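Long-range contacts in citrinin polyketide synthase (Monascus purpureus, PDB 5MPT), which builds the polyketide precursor of the mycotoxin citrinin as a non-reducing, multidomain synthase, of which this chain is the C-methyltransferase (CMeT) domain: residues A16-A20 / Q196-L201; A27-I32 / W186-F192; Q36-Y40 / L134-E138; T204-L208 / V233-Y237; T298-H302 / I353-Y359. All blocks are in the same frame, centred on the assembly; numbering follows the deposited sequence.

Contact 1 of 5, residues A16-A20 / Q196-L201; sequences AILDA and QLVKRL
Ala16 and Ala20, one turn apart on helix 14-26, press their methyl groups against the C-terminal part of helix 181-198 and the residues that follow it. Because both residues are small, the backbones come close: Ala20 CB lies 3.5 Å from Leu197 N, and Ala16 CB meets Arg200 CB at 3.6 Å. Leu201 CD2 reaches the same Ala16 methyl from farther along the chain. Leu197 was modelled in two conformers; in the one described here CG stands anti to the backbone N (chi1 176°), which lays the side chain beside that of Ile17, both pointing the same way, with Leu197 CD1 3.9 Å from Ile17 CG1. Ile17 and Leu197 also share Phe310 of strand 309-316, and Ile17 rests on Ile379 and Leu381 of strand 375-381, so the two helices pack together on one face of the Rossmann-like methyltransferase sheet. Val198 to Leu201 form a type I turn. No hydrogen bond joins the segments directly. Arg200 bends at chi2 and its guanidinium folds back toward Gln196, where NH1 donates to both Gln196 O and Gln196 OE1, each at 2.8 Å and near the guanidinium plane. A water bridges the gap, donating to Asp19 OD2 (2.8 Å) and accepting from Arg200 NE (3.1 Å), while Asp19 OD1 forms a salt bridge with Arg22.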
# COMPACT_ATOMS: atom_id res chain seq x y z
N ALA A 16 1.16 -27.79 0.10
CA ALA A 16 0.70 -27.01 -1.04
C ALA A 16 1.00 -25.54 -0.83
O ALA A 16 1.43 -24.85 -1.76
CB ALA A 16 -0.79 -27.21 -1.24
N ILE A 17 0.77 -25.06 0.38
CA ILE A 17 1.05 -23.66 0.66
C ILE A 17 2.55 -23.39 0.58
O ILE A 17 3.00 -22.44 -0.07
CB ILE A 17 0.52 -23.28 2.05
CG1 ILE A 17 -0.98 -23.56 2.17
CG2 ILE A 17 0.81 -21.78 2.27
CD1 ILE A 17 -1.49 -23.52 3.62
N LEU A 18 3.33 -24.18 1.31
CA LEU A 18 4.76 -23.91 1.42
C LEU A 18 5.48 -24.12 0.09
O LEU A 18 6.41 -23.37 -0.23
CB LEU A 18 5.37 -24.80 2.50
CG LEU A 18 4.83 -24.57 3.90
CD1 LEU A 18 5.39 -25.71 4.72
CD2 LEU A 18 5.25 -23.28 4.47
N ASP A 19 5.09 -25.13 -0.69
CA ASP A 19 5.73 -25.34 -1.97
C ASP A 19 5.36 -24.25 -2.96
O ASP A 19 6.22 -23.75 -3.69
CB ASP A 19 5.39 -26.73 -2.51
CG ASP A 19 5.93 -27.86 -1.64
OD1 ASP A 19 6.81 -27.59 -0.79
OD2 ASP A 19 5.51 -29.03 -1.83
N ALA A 20 4.08 -23.87 -3.01
CA ALA A 20 3.70 -22.76 -3.87
C ALA A 20 4.39 -21.46 -3.46
O ALA A 20 4.83 -20.69 -4.32
CB ALA A 20 2.18 -22.57 -3.89
N GLN A 196 -0.33 -21.88 -8.43
CA GLN A 196 0.49 -23.04 -8.09
C GLN A 196 -0.06 -23.75 -6.86
O GLN A 196 0.04 -24.98 -6.72
CB GLN A 196 1.93 -22.60 -7.87
CG GLN A 196 2.63 -22.14 -9.14
CD GLN A 196 2.73 -23.28 -10.14
OE1 GLN A 196 3.08 -24.40 -9.79
NE2 GLN A 196 2.31 -23.02 -11.36
N LEU A 197 -0.65 -22.97 -5.96
CA LEU A 197 -1.31 -23.53 -4.77
C LEU A 197 -2.47 -24.42 -5.17
O LEU A 197 -2.57 -25.58 -4.72
CB LEU A 197 -1.80 -22.40 -3.87
CG LEU A 197 -2.60 -22.83 -2.64
CD1 LEU A 197 -1.71 -23.62 -1.70
CD2 LEU A 197 -3.23 -21.65 -1.91
N VAL A 198 -3.36 -23.91 -6.01
CA VAL A 198 -4.58 -24.65 -6.35
C VAL A 198 -4.27 -25.96 -7.10
O VAL A 198 -4.98 -26.97 -6.89
CB VAL A 198 -5.50 -23.67 -7.13
CG1 VAL A 198 -6.70 -24.36 -7.74
CG2 VAL A 198 -5.97 -22.58 -6.21
N LYS A 199 -3.19 -26.00 -7.90
CA LYS A 199 -2.76 -27.23 -8.60
C LYS A 199 -2.43 -28.36 -7.64
O LYS A 199 -2.39 -29.52 -8.08
CB LYS A 199 -1.50 -26.96 -9.46
CG LYS A 199 -1.69 -26.20 -10.75
CD LYS A 199 -0.30 -25.80 -11.31
CE LYS A 199 -0.27 -25.66 -12.84
NZ LYS A 199 -1.42 -24.89 -13.38
N ARG A 200 -2.18 -28.06 -6.37
CA ARG A 200 -1.73 -29.01 -5.37
C ARG A 200 -2.83 -29.37 -4.39
O ARG A 200 -2.56 -30.06 -3.40
CB ARG A 200 -0.53 -28.44 -4.62
CG ARG A 200 0.75 -28.43 -5.45
CD ARG A 200 1.63 -27.21 -5.15
NE ARG A 200 2.96 -27.31 -5.75
CZ ARG A 200 3.32 -26.76 -6.90
NH1 ARG A 200 2.46 -26.03 -7.62
NH2 ARG A 200 4.56 -26.94 -7.35
N LEU A 201 -4.07 -28.89 -4.64
CA LEU A 201 -5.15 -29.13 -3.70
C LEU A 201 -5.92 -30.39 -4.09
O LEU A 201 -6.11 -30.66 -5.28
CB LEU A 201 -6.11 -27.95 -3.69
CG LEU A 201 -5.43 -26.66 -3.26
CD1 LEU A 201 -6.45 -25.55 -3.00
CD2 LEU A 201 -4.57 -26.88 -2.00
O HOH W 1 3.66 -29.60 -3.86

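Contact 2 of 5, residues A27-I32 / W186-F192; sequences ATDDFI and WIQQAEF
Phe31, its CG anti to the carbonyl carbon, lies with one ring face on the backbone of Gln189, whose CA stands 3.8 Å from the ring centroid and 15° off the normal, a CH-pi contact. Its ring also runs along the aliphatic part of Gln189, with CG 3.8 Å from Gln189 CB. At its far end Phe31 CZ touches Phe192 CB at 3.5 Å; the two aromatic rings meet obliquely, centroids 5.7 Å apart. With CG anti to the backbone N (chi1 -177°) and the chain extended beyond it, Gln189 reaches past Phe31 to Thr28. There NE2 donates to Thr28 OG1 over 2.9 Å, the hydroxyl lying near the amide plane. The same NE2 also bonds to Ala24 O, and Thr28 OG1 to Lys25 O, so this amide ties helix 181-198 to the end of helix 14-26 and the start of helix 28-34. Gln189 OE1, by contrast, is buried with no partner in the model. Trp186 adds a looser flank, its NE1 4.2 Å from Thr28 CG2 and its CZ2 4.4 Å from Ile32 CD1. The axes of the two short helical segments approach to 9.6 Å at 131°. Beyond them, Trp186 rests on Leu314 of strand 309-316 and Gln189 on Leu377 of strand 375-381, while Ile187, Ala190 and Glu191 pack against helix 221-231.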
# COMPACT_ATOMS: atom_id res chain seq x y z
N ALA A 27 10.88 -16.33 -7.54
CA ALA A 27 10.66 -15.60 -8.78
C ALA A 27 10.46 -14.10 -8.55
O ALA A 27 10.09 -13.40 -9.50
CB ALA A 27 9.44 -16.16 -9.51
N THR A 28 10.66 -13.60 -7.32
CA THR A 28 10.38 -12.20 -7.02
C THR A 28 11.06 -11.24 -8.00
O THR A 28 10.41 -10.36 -8.58
CB THR A 28 10.77 -11.86 -5.57
OG1 THR A 28 10.08 -12.72 -4.66
CG2 THR A 28 10.40 -10.43 -5.21
N ASP A 29 12.37 -11.39 -8.20
CA ASP A 29 13.11 -10.52 -9.12
C ASP A 29 12.61 -10.65 -10.55
O ASP A 29 12.56 -9.66 -11.29
CB ASP A 29 14.59 -10.85 -9.08
CG ASP A 29 15.27 -10.38 -7.83
OD1 ASP A 29 14.84 -9.35 -7.28
OD2 ASP A 29 16.26 -11.00 -7.41
N ASP A 30 12.18 -11.85 -10.93
CA ASP A 30 11.56 -12.05 -12.23
C ASP A 30 10.29 -11.25 -12.37
O ASP A 30 10.02 -10.70 -13.45
CB ASP A 30 11.23 -13.53 -12.48
CG ASP A 30 12.47 -14.44 -12.52
OD1 ASP A 30 13.30 -14.29 -13.44
OD2 ASP A 30 12.59 -15.35 -11.67
N PHE A 31 9.44 -11.22 -11.32
CA PHE A 31 8.21 -10.44 -11.42
C PHE A 31 8.51 -8.94 -11.51
O PHE A 31 7.85 -8.23 -12.26
CB PHE A 31 7.26 -10.73 -10.23
CG PHE A 31 6.49 -12.00 -10.40
CD1 PHE A 31 5.33 -12.01 -11.14
CD2 PHE A 31 7.00 -13.19 -9.95
CE1 PHE A 31 4.67 -13.14 -11.38
CE2 PHE A 31 6.32 -14.35 -10.17
CZ PHE A 31 5.15 -14.32 -10.89
N ILE A 32 9.54 -8.48 -10.79
CA ILE A 32 9.93 -7.08 -10.80
C ILE A 32 10.38 -6.66 -12.20
O ILE A 32 9.96 -5.63 -12.73
CB ILE A 32 11.02 -6.85 -9.74
CG1 ILE A 32 10.41 -6.95 -8.34
CG2 ILE A 32 11.71 -5.50 -9.93
CD1 ILE A 32 11.45 -7.08 -7.27
N TRP A 186 3.48 -7.27 -7.41
CA TRP A 186 3.25 -8.23 -6.35
C TRP A 186 1.85 -8.84 -6.39
O TRP A 186 1.67 -9.96 -5.93
CB TRP A 186 3.51 -7.58 -4.99
CG TRP A 186 4.97 -7.42 -4.77
CD1 TRP A 186 5.85 -8.38 -4.35
CD2 TRP A 186 5.75 -6.24 -5.02
NE1 TRP A 186 7.13 -7.87 -4.31
CE2 TRP A 186 7.09 -6.56 -4.70
CE3 TRP A 186 5.44 -4.94 -5.44
CZ2 TRP A 186 8.11 -5.65 -4.83
CZ3 TRP A 186 6.45 -4.06 -5.58
CH2 TRP A 186 7.78 -4.41 -5.25
N ILE A 187 0.89 -8.14 -6.99
CA ILE A 187 -0.41 -8.74 -7.27
C ILE A 187 -0.26 -9.86 -8.29
O ILE A 187 -0.81 -10.95 -8.13
CB ILE A 187 -1.42 -7.67 -7.74
CG1 ILE A 187 -1.64 -6.61 -6.64
CG2 ILE A 187 -2.74 -8.32 -8.13
CD1 ILE A 187 -2.54 -5.41 -7.07
N GLN A 188 0.52 -9.60 -9.34
CA GLN A 188 0.78 -10.64 -10.32
C GLN A 188 1.49 -11.81 -9.68
O GLN A 188 1.21 -12.96 -9.99
CB GLN A 188 1.59 -10.04 -11.48
CG GLN A 188 1.72 -10.93 -12.67
CD GLN A 188 0.46 -10.99 -13.52
OE1 GLN A 188 -0.05 -9.95 -13.95
NE2 GLN A 188 -0.05 -12.21 -13.75
N GLN A 189 2.43 -11.54 -8.78
CA GLN A 189 3.13 -12.62 -8.09
C GLN A 189 2.18 -13.42 -7.20
O GLN A 189 2.28 -14.64 -7.10
CB GLN A 189 4.29 -12.02 -7.29
CG GLN A 189 5.13 -13.07 -6.61
CD GLN A 189 6.23 -12.46 -5.79
OE1 GLN A 189 6.09 -11.35 -5.30
NE2 GLN A 189 7.34 -13.18 -5.62
N ALA A 190 1.22 -12.74 -6.58
CA ALA A 190 0.24 -13.44 -5.78
C ALA A 190 -0.64 -14.33 -6.65
O ALA A 190 -1.01 -15.42 -6.22
CB ALA A 190 -0.60 -12.44 -4.97
N GLU A 191 -1.00 -13.87 -7.86
CA GLU A 191 -1.70 -14.75 -8.80
C GLU A 191 -0.92 -16.05 -9.03
O GLU A 191 -1.49 -17.13 -9.01
CB GLU A 191 -1.94 -14.07 -10.13
CG GLU A 191 -2.82 -12.83 -10.07
CD GLU A 191 -2.92 -12.17 -11.43
OE1 GLU A 191 -2.49 -11.00 -11.54
OE2 GLU A 191 -3.38 -12.85 -12.38
N PHE A 192 0.38 -15.94 -9.31
CA PHE A 192 1.21 -17.11 -9.56
C PHE A 192 1.23 -18.05 -8.36
O PHE A 192 1.06 -19.28 -8.48
CB PHE A 192 2.62 -16.63 -9.96
CG PHE A 192 3.60 -17.72 -10.19
CD1 PHE A 192 3.29 -18.78 -11.04
CD2 PHE A 192 4.83 -17.70 -9.56
CE1 PHE A 192 4.25 -19.77 -11.30
CE2 PHE A 192 5.77 -18.70 -9.77
CZ PHE A 192 5.48 -19.73 -10.65

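Contact 3 of 5, residues Q36-Y40 / L134-E138; sequences QLGTY and LHAAE. With EDO (1,2-ethanediol), chain C.
A Schellman motif ending helix 28-34, with Gln36 as its positive-phi C-prime residue, and the type I turn from Leu37 to Tyr40 set Gln36 and Tyr40 against Leu134 and His135, just ahead of helix 136-146, and Glu138 in its first turn. At the outer end Gln36 CB meets Leu134 CD1 at 3.5 Å. Farther in, Tyr40 turns a ring edge toward a face of His135, a T-shaped pair with centroids 5.0 Å apart and planes at 62°; Tyr40 CE1 comes within 3.6 Å of His135 ND1. The edge of the imidazole is used as well: Gln36 O lies near its plane, 3.2 Å from His135 CE1. An ethanediol, probably from the crystallisation liquor, sits beside it, accepting from His135 NE2 through O2 at 3.0 Å and donating through O1 to Thr39 OG1 at 2.8 Å. Tyr40 and Glu138 approach from opposite directions. Tyr40 OH donates to Glu138 OE2 over only 2.6 Å, on the anti lone pair, with ring and carboxylate planes 54° apart. Trp322 NE1 also bonds to the phenol oxygen and Ser180 OG to Glu138 OE1, so both groups are gripped twice. A carboxylate that accepts a bond from the phenol is consistent with an ionised Glu138, and the ethanediol bond with a proton on NE2 of His135.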
# COMPACT_ATOMS: atom_id res chain seq x y z
N GLN A 36 8.04 -4.38 -15.30
CA GLN A 36 8.55 -3.07 -15.66
C GLN A 36 8.83 -2.19 -14.44
O GLN A 36 8.79 -0.96 -14.53
CB GLN A 36 7.61 -2.36 -16.64
CG GLN A 36 7.37 -3.16 -17.92
CD GLN A 36 8.68 -3.61 -18.58
OE1 GLN A 36 9.47 -2.78 -19.01
NE2 GLN A 36 8.91 -4.93 -18.65
N LEU A 37 9.18 -2.82 -13.32
CA LEU A 37 9.64 -2.17 -12.10
C LEU A 37 11.15 -2.23 -11.92
O LEU A 37 11.67 -1.73 -10.92
CB LEU A 37 8.93 -2.82 -10.88
CG LEU A 37 8.81 -1.92 -9.63
CD1 LEU A 37 7.91 -0.73 -9.90
CD2 LEU A 37 8.30 -2.82 -8.48
N GLY A 38 11.90 -2.81 -12.86
CA GLY A 38 13.31 -3.01 -12.59
C GLY A 38 14.20 -1.78 -12.67
O GLY A 38 15.37 -1.88 -12.31
N THR A 39 13.67 -0.62 -13.03
CA THR A 39 14.44 0.62 -12.89
C THR A 39 13.80 1.55 -11.90
O THR A 39 14.22 2.72 -11.82
CB THR A 39 14.55 1.34 -14.23
OG1 THR A 39 13.24 1.63 -14.73
CG2 THR A 39 15.31 0.50 -15.23
N TYR A 40 12.82 1.09 -11.13
CA TYR A 40 12.00 2.02 -10.36
C TYR A 40 12.80 2.69 -9.24
O TYR A 40 12.73 3.91 -9.07
CB TYR A 40 10.79 1.30 -9.80
CG TYR A 40 9.65 2.21 -9.33
CD1 TYR A 40 8.73 2.73 -10.24
CD2 TYR A 40 9.46 2.50 -7.98
CE1 TYR A 40 7.70 3.56 -9.83
CE2 TYR A 40 8.40 3.32 -7.56
CZ TYR A 40 7.51 3.80 -8.49
OH TYR A 40 6.47 4.58 -8.11
N LEU A 134 4.34 4.04 -17.85
CA LEU A 134 3.74 2.96 -17.09
C LEU A 134 3.53 3.35 -15.63
O LEU A 134 2.66 2.77 -14.97
CB LEU A 134 4.60 1.71 -17.16
CG LEU A 134 4.86 1.20 -18.57
CD1 LEU A 134 5.75 0.02 -18.45
CD2 LEU A 134 3.57 0.82 -19.27
N HIS A 135 4.29 4.33 -15.14
CA HIS A 135 4.20 4.77 -13.76
C HIS A 135 3.47 6.09 -13.66
O HIS A 135 3.61 6.80 -12.66
CB HIS A 135 5.60 4.86 -13.14
CG HIS A 135 6.46 3.70 -13.48
ND1 HIS A 135 6.24 2.45 -12.93
CD2 HIS A 135 7.50 3.56 -14.35
CE1 HIS A 135 7.12 1.60 -13.44
NE2 HIS A 135 7.88 2.24 -14.31
N ALA A 136 2.64 6.41 -14.65
CA ALA A 136 2.02 7.72 -14.71
C ALA A 136 1.12 7.98 -13.53
O ALA A 136 1.07 9.12 -13.04
CB ALA A 136 1.23 7.88 -16.01
N ALA A 137 0.38 6.98 -13.07
CA ALA A 137 -0.72 7.24 -12.14
C ALA A 137 -0.23 7.89 -10.86
O ALA A 137 -0.84 8.85 -10.39
CB ALA A 137 -1.49 5.94 -11.85
N GLU A 138 0.84 7.38 -10.25
CA GLU A 138 1.30 7.93 -8.98
C GLU A 138 1.93 9.30 -9.16
O GLU A 138 1.96 10.09 -8.21
CB GLU A 138 2.31 7.02 -8.30
CG GLU A 138 3.53 6.67 -9.12
CD GLU A 138 3.41 5.30 -9.74
OE1 GLU A 138 2.33 5.02 -10.30
OE2 GLU A 138 4.42 4.57 -9.67
C1 EDO C . 10.74 0.03 -17.25
O1 EDO C . 12.10 0.15 -16.84
C2 EDO C . 10.05 1.37 -17.06
O2 EDO C . 10.49 1.97 -15.83

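Contact 4 of 5, residues T204-L208 / V233-Y237; sequences TGEPL and VPVEY
Leu208 bonds on both sides of Val235, as a residue of a parallel ladder does: its N donates to Pro234 O at 3.0 Å and its O accepts from Glu236 N at 2.9 Å. Two CA-H...O contacts reinforce the pairing, from Pro207 CA to Pro234 O (3.4 Å) and from Val235 CA to Leu208 O (3.2 Å). Ahead of the bridge, the Pro234 ring lies against Gly205, with CG 3.7 Å from Gly205 O. Pro207 CG comes alongside the extended Glu236 chain, 3.6 Å from Glu236 OE2. A water bridges the two backbones, donating to Pro234 O (2.6 Å) and Glu206 O (2.9 Å). One shell farther out, Arg209 holds the Glu236 carboxylate in a salt bridge, and Thr204 OG1 donates to Glu206 OE1 over Gly205, which has a positive phi. This is the entry to the core of the class I methyltransferase sheet: strand 208-213 and strand 235-241 are joined by helix 221-231 in a beta-alpha-beta crossover. Leu208 and Val235 point to the same sheet face; strand 279-285 follows beyond strand 208-213, and strand 260-264 lies outside strand 235-241.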
# COMPACT_ATOMS: atom_id res chain seq x y z
N THR A 204 -12.47 -32.20 -3.79
CA THR A 204 -13.58 -32.88 -3.13
C THR A 204 -14.93 -32.31 -3.55
O THR A 204 -15.95 -32.77 -3.05
CB THR A 204 -13.45 -32.81 -1.61
OG1 THR A 204 -13.31 -31.44 -1.21
CG2 THR A 204 -12.24 -33.61 -1.13
N GLY A 205 -14.94 -31.37 -4.48
CA GLY A 205 -16.15 -30.63 -4.81
C GLY A 205 -16.46 -29.50 -3.86
O GLY A 205 -17.39 -28.72 -4.13
N GLU A 206 -15.74 -29.38 -2.78
CA GLU A 206 -15.97 -28.40 -1.74
C GLU A 206 -15.18 -27.13 -2.04
O GLU A 206 -14.08 -27.19 -2.58
CB GLU A 206 -15.54 -28.93 -0.40
CG GLU A 206 -16.39 -30.10 0.07
CD GLU A 206 -15.78 -30.81 1.26
OE1 GLU A 206 -14.58 -31.15 1.22
OE2 GLU A 206 -16.51 -31.03 2.24
N PRO A 207 -15.70 -25.97 -1.62
CA PRO A 207 -15.09 -24.70 -2.04
C PRO A 207 -13.90 -24.30 -1.20
O PRO A 207 -13.80 -24.57 0.01
CB PRO A 207 -16.23 -23.70 -1.85
CG PRO A 207 -17.01 -24.27 -0.70
CD PRO A 207 -16.91 -25.76 -0.83
N LEU A 208 -12.98 -23.65 -1.89
CA LEU A 208 -11.94 -22.85 -1.27
C LEU A 208 -12.56 -21.52 -0.88
O LEU A 208 -13.19 -20.85 -1.70
CB LEU A 208 -10.79 -22.67 -2.26
CG LEU A 208 -9.47 -22.12 -1.73
CD1 LEU A 208 -8.91 -23.04 -0.69
CD2 LEU A 208 -8.47 -21.96 -2.92
N VAL A 233 -11.91 -24.22 -10.09
CA VAL A 233 -12.16 -25.06 -8.91
C VAL A 233 -13.17 -24.36 -8.02
O VAL A 233 -13.24 -23.12 -8.00
CB VAL A 233 -10.87 -25.38 -8.14
CG1 VAL A 233 -9.94 -26.26 -8.99
CG2 VAL A 233 -10.20 -24.09 -7.67
N PRO A 234 -13.98 -25.09 -7.27
CA PRO A 234 -15.03 -24.44 -6.47
C PRO A 234 -14.43 -23.44 -5.49
O PRO A 234 -13.42 -23.71 -4.82
CB PRO A 234 -15.70 -25.61 -5.75
CG PRO A 234 -15.34 -26.82 -6.55
CD PRO A 234 -13.99 -26.55 -7.10
N VAL A 235 -15.06 -22.28 -5.42
CA VAL A 235 -14.54 -21.16 -4.63
C VAL A 235 -15.71 -20.30 -4.17
O VAL A 235 -16.72 -20.17 -4.87
CB VAL A 235 -13.52 -20.32 -5.43
CG1 VAL A 235 -14.15 -19.83 -6.72
CG2 VAL A 235 -13.03 -19.12 -4.61
N GLU A 236 -15.55 -19.72 -2.99
CA GLU A 236 -16.37 -18.61 -2.52
C GLU A 236 -15.42 -17.49 -2.15
O GLU A 236 -14.58 -17.66 -1.25
CB GLU A 236 -17.24 -19.04 -1.33
CG GLU A 236 -18.29 -20.11 -1.67
CD GLU A 236 -18.88 -20.81 -0.44
OE1 GLU A 236 -18.61 -20.36 0.69
OE2 GLU A 236 -19.62 -21.80 -0.61
N TYR A 237 -15.49 -16.37 -2.89
CA TYR A 237 -14.64 -15.20 -2.69
C TYR A 237 -15.45 -14.08 -2.06
O TYR A 237 -16.38 -13.56 -2.67
CB TYR A 237 -14.07 -14.74 -4.01
CG TYR A 237 -12.93 -13.77 -3.91
CD1 TYR A 237 -13.14 -12.43 -3.60
CD2 TYR A 237 -11.63 -14.18 -4.17
CE1 TYR A 237 -12.08 -11.54 -3.54
CE2 TYR A 237 -10.58 -13.30 -4.12
CZ TYR A 237 -10.81 -11.98 -3.80
OH TYR A 237 -9.74 -11.11 -3.76
O HOH W 2 -12.09 -25.91 -4.20

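Contact 5 of 5, residues T298-H302 / I353-Y359; sequences TRNIH and ILTSVGY
The Tyr359 ring is sandwiched: His302 CD2 lies over the centre of one face, 3.6 Å above the plane, and Leu354 CD2 covers the opposite face nearer the rim. The imidazole edge points at that first face in a T-shaped pair, centroids 4.8 Å apart and planes at 86°. At the phenol end, Tyr359 OH donates to Thr298 O over 2.8 Å, in the carbonyl plane and on a lone pair, while Thr298 O keeps its helical bond from His302 N. One carbonyl thus serves both its own helix and the residue packed across from it. The second flat group, the Arg299 guanidinium, receives Val357 CG1 over one face, 3.4 Å from NH2, in the one of its two modelled conformers described here. A water at its edge accepts from Arg299 NE at 2.7 Å and donates weakly to Val357 O. Thr298 packs between these groups: a chi1 of 61° places OG1 against Ile353 CG2 (3.4 Å) and Val357 CG2 (3.5 Å), with its polar need met by Leu294 O, and CG2 against Leu354 CD2. Gly358, at positive phi, closes helix 347-356 in a Schellman motif and brings the Tyr359 ring against His302, whose NE2 bonds to Ala382 O. Helices 294-304 and 347-356 thus lie side by side on the sheet, with Ile301, Leu354 and Tyr359 on Leu311 of strand 309-316, and Leu354 and Tyr359 also on Ala380 of strand 375-381.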
# COMPACT_ATOMS: atom_id res chain seq x y z
N THR A 298 -4.19 -8.47 13.49
CA THR A 298 -3.77 -9.75 12.97
C THR A 298 -4.34 -10.88 13.83
O THR A 298 -4.55 -11.98 13.33
CB THR A 298 -2.23 -9.83 12.85
OG1 THR A 298 -1.63 -9.69 14.14
CG2 THR A 298 -1.65 -8.77 11.85
N ARG A 299 -4.60 -10.62 15.11
CA ARG A 299 -5.28 -11.60 15.93
C ARG A 299 -6.71 -11.81 15.44
O ARG A 299 -7.18 -12.95 15.32
CB ARG A 299 -5.27 -11.17 17.40
CG ARG A 299 -5.82 -12.23 18.36
CD ARG A 299 -5.67 -11.83 19.81
NE ARG A 299 -4.29 -11.93 20.29
CZ ARG A 299 -3.51 -10.90 20.62
NH1 ARG A 299 -3.95 -9.65 20.53
NH2 ARG A 299 -2.28 -11.12 21.06
N ASN A 300 -7.42 -10.72 15.16
CA ASN A 300 -8.75 -10.83 14.58
C ASN A 300 -8.72 -11.67 13.31
O ASN A 300 -9.54 -12.57 13.12
CB ASN A 300 -9.31 -9.44 14.26
CG ASN A 300 -9.58 -8.61 15.50
OD1 ASN A 300 -9.77 -9.13 16.60
ND2 ASN A 300 -9.64 -7.31 15.32
N ILE A 301 -7.77 -11.37 12.41
CA ILE A 301 -7.64 -12.13 11.18
C ILE A 301 -7.38 -13.60 11.49
O ILE A 301 -7.97 -14.50 10.86
CB ILE A 301 -6.52 -11.51 10.33
CG1 ILE A 301 -7.01 -10.13 9.85
CG2 ILE A 301 -6.11 -12.47 9.25
CD1 ILE A 301 -5.93 -9.26 9.20
N HIS A 302 -6.51 -13.87 12.46
CA HIS A 302 -6.22 -15.26 12.81
C HIS A 302 -7.49 -16.03 13.14
O HIS A 302 -7.66 -17.18 12.72
CB HIS A 302 -5.26 -15.31 14.00
CG HIS A 302 -4.70 -16.67 14.25
ND1 HIS A 302 -5.30 -17.58 15.09
CD2 HIS A 302 -3.60 -17.27 13.76
CE1 HIS A 302 -4.58 -18.69 15.11
NE2 HIS A 302 -3.55 -18.54 14.29
N ILE A 353 4.85 -9.44 15.23
CA ILE A 353 3.44 -9.34 15.58
C ILE A 353 2.75 -10.66 15.32
O ILE A 353 2.06 -11.21 16.18
CB ILE A 353 2.77 -8.21 14.77
CG1 ILE A 353 3.44 -6.86 15.05
CG2 ILE A 353 1.27 -8.18 15.06
CD1 ILE A 353 3.26 -6.33 16.42
N LEU A 354 2.91 -11.18 14.10
CA LEU A 354 2.18 -12.37 13.65
C LEU A 354 2.47 -13.55 14.55
O LEU A 354 1.55 -14.27 14.96
CB LEU A 354 2.55 -12.67 12.21
CG LEU A 354 2.00 -11.67 11.21
CD1 LEU A 354 2.77 -11.76 9.90
CD2 LEU A 354 0.53 -11.93 10.97
N THR A 355 3.74 -13.75 14.91
CA THR A 355 4.10 -14.85 15.78
C THR A 355 3.47 -14.69 17.16
O THR A 355 2.98 -15.66 17.76
CB THR A 355 5.62 -14.93 15.89
OG1 THR A 355 6.16 -15.20 14.60
CG2 THR A 355 6.05 -16.01 16.85
N SER A 356 3.46 -13.46 17.67
CA SER A 356 2.97 -13.21 19.02
C SER A 356 1.48 -13.46 19.17
O SER A 356 1.02 -13.70 20.29
CB SER A 356 3.32 -11.78 19.44
OG SER A 356 2.56 -10.83 18.71
N VAL A 357 0.70 -13.41 18.08
CA VAL A 357 -0.75 -13.61 18.17
C VAL A 357 -1.17 -15.01 17.73
O VAL A 357 -2.37 -15.29 17.68
CB VAL A 357 -1.51 -12.53 17.38
CG1 VAL A 357 -1.07 -11.15 17.85
CG2 VAL A 357 -1.34 -12.68 15.87
N GLY A 358 -0.23 -15.89 17.41
CA GLY A 358 -0.56 -17.29 17.18
C GLY A 358 -0.32 -17.81 15.78
O GLY A 358 -0.63 -18.99 15.54
N TYR A 359 0.19 -17.05 14.83
CA TYR A 359 0.51 -17.63 13.53
C TYR A 359 1.73 -18.52 13.66
O TYR A 359 2.67 -18.21 14.40
CB TYR A 359 0.75 -16.52 12.51
CG TYR A 359 -0.47 -15.68 12.13
CD1 TYR A 359 -0.86 -14.58 12.89
CD2 TYR A 359 -1.26 -16.04 11.04
CE1 TYR A 359 -1.98 -13.82 12.53
CE2 TYR A 359 -2.35 -15.29 10.67
CZ TYR A 359 -2.72 -14.20 11.43
OH TYR A 359 -3.82 -13.46 11.07
O HOH W 3 -3.32 -14.39 20.73

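In the fold
Contacts 1, 2 and 3 are nested along the chain, contact 3 innermost, and contacts 4 and 5 follow in series. Contacts 1 and 2, centres 15 Å apart, share helix 181-198, to which the N-terminal helices 14-26 and 28-34 are fastened; contact 3 continues into the helical lobe, touching contact 2 where Leu37 meets Trp186. Contact 4 pairs the sheet's first two strands in chain order and touches contact 1 through Val198 and Val233. Contact 5, about 33 Å from contact 3 between centres, packs helices on Leu311, whereas helix 181-198 rests on Phe310 (with Ile17), Leu312 and Leu314, the other face of strand 309-316. This is consistent with N-terminal helices and Rossmann-like core packing as one unit.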